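Local coordinates for protein arginine N-methyltransferase SFM1 (Saccharomyces cerevisiae, PDB 5C74) that transfers a single methyl group from S-adenosyl-L-methionine to an arginine side chain of ribosomal protein S3, as a SPOUT-family methyltransferase, at residues Ser13-Arg25 and Lys189-Lys201. Residues are numbered along the deposited sequence; the frame is centred on the assembly and turned at random.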
# COMPACT_ATOMS: atom_id res chain seq x y z
N SER A 13 0.82 1.39 -0.94
CA SER A 13 0.76 0.56 -2.14
C SER A 13 1.55 1.21 -3.27
O SER A 13 1.79 2.42 -3.25
CB SER A 13 -0.68 0.36 -2.56
OG SER A 13 -1.20 1.59 -3.03
N GLU A 14 1.95 0.42 -4.25
CA GLU A 14 2.77 0.95 -5.32
C GLU A 14 2.03 2.06 -6.07
O GLU A 14 2.62 3.09 -6.40
CB GLU A 14 3.20 -0.17 -6.28
CG GLU A 14 4.10 0.28 -7.42
CD GLU A 14 5.45 0.85 -6.96
OE1 GLU A 14 5.86 0.61 -5.80
OE2 GLU A 14 6.09 1.54 -7.78
N TRP A 15 0.73 1.88 -6.31
CA TRP A 15 0.00 2.91 -7.06
C TRP A 15 -0.11 4.19 -6.23
O TRP A 15 -0.03 5.29 -6.79
CB TRP A 15 -1.39 2.42 -7.50
CG TRP A 15 -2.40 2.11 -6.42
CD1 TRP A 15 -2.66 0.88 -5.87
CD2 TRP A 15 -3.30 3.03 -5.80
NE1 TRP A 15 -3.67 0.99 -4.93
CE2 TRP A 15 -4.09 2.30 -4.88
CE3 TRP A 15 -3.53 4.41 -5.93
CZ2 TRP A 15 -5.07 2.90 -4.10
CZ3 TRP A 15 -4.52 5.00 -5.15
CH2 TRP A 15 -5.27 4.24 -4.25
N VAL A 16 -0.25 4.06 -4.91
CA VAL A 16 -0.27 5.24 -4.03
C VAL A 16 1.08 5.97 -4.05
O VAL A 16 1.15 7.21 -4.07
CB VAL A 16 -0.63 4.85 -2.58
CG1 VAL A 16 -0.26 5.95 -1.61
CG2 VAL A 16 -2.11 4.52 -2.44
N ILE A 17 2.17 5.21 -4.05
CA ILE A 17 3.50 5.83 -4.13
C ILE A 17 3.65 6.60 -5.44
O ILE A 17 4.18 7.72 -5.46
CB ILE A 17 4.61 4.77 -4.01
CG1 ILE A 17 4.60 4.18 -2.59
CG2 ILE A 17 5.98 5.39 -4.33
CD1 ILE A 17 5.51 2.92 -2.42
N LEU A 18 3.16 6.03 -6.53
CA LEU A 18 3.24 6.74 -7.80
C LEU A 18 2.38 8.01 -7.77
O LEU A 18 2.81 9.05 -8.27
CB LEU A 18 2.81 5.84 -8.96
CG LEU A 18 3.69 4.60 -9.17
CD1 LEU A 18 3.17 3.81 -10.39
CD2 LEU A 18 5.14 5.02 -9.38
N GLU A 19 1.19 7.92 -7.18
CA GLU A 19 0.32 9.10 -7.09
C GLU A 19 0.91 10.18 -6.20
O GLU A 19 0.93 11.36 -6.59
CB GLU A 19 -1.07 8.72 -6.60
CG GLU A 19 -1.82 7.89 -7.64
CD GLU A 19 -3.33 7.82 -7.43
OE1 GLU A 19 -3.83 8.25 -6.36
OE2 GLU A 19 -4.01 7.34 -8.37
N TYR A 20 1.38 9.80 -5.02
CA TYR A 20 2.02 10.79 -4.14
C TYR A 20 3.26 11.42 -4.79
O TYR A 20 3.50 12.62 -4.63
CB TYR A 20 2.42 10.16 -2.80
CG TYR A 20 1.25 9.83 -1.89
CD1 TYR A 20 -0.06 10.21 -2.20
CD2 TYR A 20 1.46 9.15 -0.70
CE1 TYR A 20 -1.11 9.89 -1.35
CE2 TYR A 20 0.43 8.83 0.15
CZ TYR A 20 -0.85 9.21 -0.17
OH TYR A 20 -1.84 8.88 0.71
N SER A 21 4.04 10.61 -5.51
CA SER A 21 5.22 11.13 -6.19
C SER A 21 4.83 12.18 -7.21
O SER A 21 5.49 13.20 -7.33
CB SER A 21 6.00 10.01 -6.89
OG SER A 21 6.48 9.07 -5.94
N GLN A 22 3.75 11.91 -7.95
CA GLN A 22 3.29 12.85 -8.97
C GLN A 22 2.83 14.15 -8.31
O GLN A 22 3.12 15.25 -8.80
CB GLN A 22 2.15 12.23 -9.79
CG GLN A 22 1.64 13.14 -10.91
CD GLN A 22 2.43 13.01 -12.19
OE1 GLN A 22 3.57 12.53 -12.19
NE2 GLN A 22 1.81 13.43 -13.29
N ILE A 23 2.12 14.02 -7.20
CA ILE A 23 1.67 15.22 -6.45
C ILE A 23 2.85 16.07 -5.99
O ILE A 23 2.87 17.30 -6.18
CB ILE A 23 0.79 14.80 -5.25
CG1 ILE A 23 -0.54 14.22 -5.77
CG2 ILE A 23 0.54 15.98 -4.31
CD1 ILE A 23 -1.35 13.39 -4.75
N LEU A 24 3.86 15.42 -5.41
CA LEU A 24 5.05 16.12 -4.95
C LEU A 24 5.77 16.83 -6.10
O LEU A 24 6.25 17.95 -5.94
CB LEU A 24 6.01 15.15 -4.24
CG LEU A 24 5.52 14.65 -2.88
CD1 LEU A 24 6.26 13.37 -2.46
CD2 LEU A 24 5.71 15.74 -1.82
N ARG A 25 5.85 16.18 -7.26
CA ARG A 25 6.51 16.80 -8.40
C ARG A 25 5.71 18.00 -8.88
O ARG A 25 6.28 18.99 -9.34
CB ARG A 25 6.71 15.79 -9.54
CG ARG A 25 7.90 14.84 -9.31
CD ARG A 25 8.18 13.94 -10.50
NE ARG A 25 7.04 13.09 -10.79
CZ ARG A 25 6.95 11.80 -10.47
NH1 ARG A 25 7.95 11.18 -9.86
NH2 ARG A 25 5.85 11.13 -10.78
N LYS A 189 -4.97 13.17 -24.02
CA LYS A 189 -4.77 11.94 -23.28
C LYS A 189 -4.87 12.22 -21.79
O LYS A 189 -4.45 13.28 -21.32
CB LYS A 189 -3.42 11.31 -23.62
CG LYS A 189 -3.24 11.06 -25.12
CD LYS A 189 -1.84 10.55 -25.43
CE LYS A 189 -1.73 9.06 -25.16
NZ LYS A 189 -2.59 8.28 -26.09
N PRO A 190 -5.45 11.27 -21.05
CA PRO A 190 -5.59 11.50 -19.61
C PRO A 190 -4.21 11.61 -18.95
O PRO A 190 -3.26 10.92 -19.32
CB PRO A 190 -6.37 10.26 -19.13
CG PRO A 190 -6.03 9.18 -20.14
CD PRO A 190 -5.87 9.91 -21.46
N ILE A 191 -4.09 12.53 -18.00
CA ILE A 191 -2.84 12.72 -17.29
C ILE A 191 -2.75 11.74 -16.14
O ILE A 191 -3.57 11.80 -15.21
CB ILE A 191 -2.71 14.17 -16.76
CG1 ILE A 191 -2.65 15.14 -17.94
CG2 ILE A 191 -1.48 14.32 -15.86
CD1 ILE A 191 -2.79 16.62 -17.53
N LEU A 192 -1.78 10.84 -16.22
CA LEU A 192 -1.53 9.83 -15.19
C LEU A 192 -0.18 10.08 -14.54
O LEU A 192 0.71 10.61 -15.19
CB LEU A 192 -1.54 8.41 -15.79
CG LEU A 192 -2.74 7.80 -16.51
CD1 LEU A 192 -2.67 6.28 -16.47
CD2 LEU A 192 -4.04 8.27 -15.95
N PRO A 193 -0.00 9.65 -13.28
CA PRO A 193 1.32 9.72 -12.65
C PRO A 193 2.35 8.99 -13.50
O PRO A 193 2.00 8.01 -14.17
CB PRO A 193 1.12 9.00 -11.31
CG PRO A 193 -0.34 9.20 -11.01
CD PRO A 193 -1.03 9.12 -12.36
N GLU A 194 3.61 9.44 -13.47
CA GLU A 194 4.67 8.67 -14.10
C GLU A 194 4.60 7.24 -13.58
O GLU A 194 4.40 7.01 -12.39
CB GLU A 194 6.04 9.29 -13.80
CG GLU A 194 6.20 10.71 -14.35
CD GLU A 194 7.60 11.29 -14.12
OE1 GLU A 194 8.48 10.58 -13.57
OE2 GLU A 194 7.82 12.47 -14.48
N GLY A 195 4.71 6.27 -14.49
CA GLY A 195 4.74 4.87 -14.08
C GLY A 195 3.38 4.20 -13.93
O GLY A 195 3.31 2.98 -13.85
N MET A 196 2.30 4.98 -13.87
CA MET A 196 0.99 4.37 -13.62
C MET A 196 0.50 3.53 -14.80
O MET A 196 -0.03 2.43 -14.61
CB MET A 196 -0.07 5.42 -13.27
CG MET A 196 -1.44 4.79 -12.88
SD MET A 196 -1.42 3.84 -11.33
CE MET A 196 -1.30 5.16 -10.13
N LEU A 197 0.66 4.02 -16.02
CA LEU A 197 0.21 3.22 -17.17
C LEU A 197 0.98 1.90 -17.22
O LEU A 197 0.41 0.84 -17.54
CB LEU A 197 0.36 3.99 -18.48
CG LEU A 197 -0.21 3.28 -19.73
CD1 LEU A 197 -1.67 2.89 -19.51
CD2 LEU A 197 -0.07 4.16 -20.96
N ASP A 198 2.27 1.96 -16.91
CA ASP A 198 3.08 0.74 -16.81
C ASP A 198 2.51 -0.22 -15.77
O ASP A 198 2.47 -1.43 -15.99
CB ASP A 198 4.53 1.05 -16.44
CG ASP A 198 5.34 1.55 -17.61
OD1 ASP A 198 4.83 1.51 -18.76
OD2 ASP A 198 6.48 2.01 -17.39
N LEU A 199 2.10 0.33 -14.62
CA LEU A 199 1.53 -0.50 -13.56
C LEU A 199 0.20 -1.12 -14.03
O LEU A 199 -0.08 -2.29 -13.75
CB LEU A 199 1.31 0.32 -12.29
CG LEU A 199 1.18 -0.41 -10.97
CD1 LEU A 199 2.47 -1.16 -10.65
CD2 LEU A 199 0.83 0.55 -9.84
N ILE A 200 -0.60 -0.34 -14.75
CA ILE A 200 -1.86 -0.86 -15.27
C ILE A 200 -1.59 -1.98 -16.26
O ILE A 200 -2.26 -3.03 -16.25
CB ILE A 200 -2.70 0.25 -15.94
CG1 ILE A 200 -3.12 1.29 -14.90
CG2 ILE A 200 -3.95 -0.36 -16.59
CD1 ILE A 200 -3.79 2.53 -15.51
N LYS A 201 -0.60 -1.77 -17.12
CA LYS A 201 -0.20 -2.78 -18.09
C LYS A 201 0.30 -4.05 -17.41
O LYS A 201 -0.03 -5.16 -17.82
CB LYS A 201 0.87 -2.22 -19.04
CG LYS A 201 1.41 -3.24 -20.04
CD LYS A 201 2.12 -2.55 -21.21
CE LYS A 201 3.19 -1.58 -20.72
NZ LYS A 201 4.20 -1.26 -21.77
O HOH W 1 4.76 8.86 -10.24
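Gln22 lays its side chain across Pro193 at about a right angle, CB against the ring carbon CB at 3.7 Å and the amide carbon CD over Pro193 CA. With CG anti to the backbone N (chi1 -178°) and a bend at chi2, the amide comes round to present OE1 to Glu194 N in a weak hydrogen bond of 3.3 Å. OE1 has a stronger donor in Arg25 NH2, 3.0 Å away, which lies in the amide plane on a straight N-H line. That bond and a water hold the guanidinium at its edge, while one face lies over Ser21 O and the opposite face takes the Glu194 carboxylate, stacked with the planes 8° apart. Arg25 NH1 and Glu194 OE1, 3.8 Å apart, form a long salt bridge. The water accepts from Arg25 NH2 and donates to Leu18 O and Glu194 O, stitching the two backbones together. Putting an alanine in place of Gln22 would probably take away the acceptor shared by Glu194 N and Arg25 NH2, leave the guanidinium freer to turn, and uncover Pro193 CA. Toward the N-terminal end of the helix, aliphatic side chains take over. Leu18 rests CD1 against Gly195 O at 3.6 Å, at the N-cap of helix 196-205. Met196, bent at chi2 and chi3, brings CE against both Trp15 O and Glu19 CG, and Leu199 CD2 meets Trp15 CB at 3.7 Å. The short helical segments run nearly antiparallel, 10.5 Å apart at closest approach. Helix 140-151 flanks Pro193 through Asp141, and Arg49 of helix 48-52 touches Leu18 and pairs with Glu14. The contact thus joins the helix following strand 2-6 to the C-terminal helix, whose lead-in makes backbone hydrogen bonds between Ile191 and Val183 of strand 181-183.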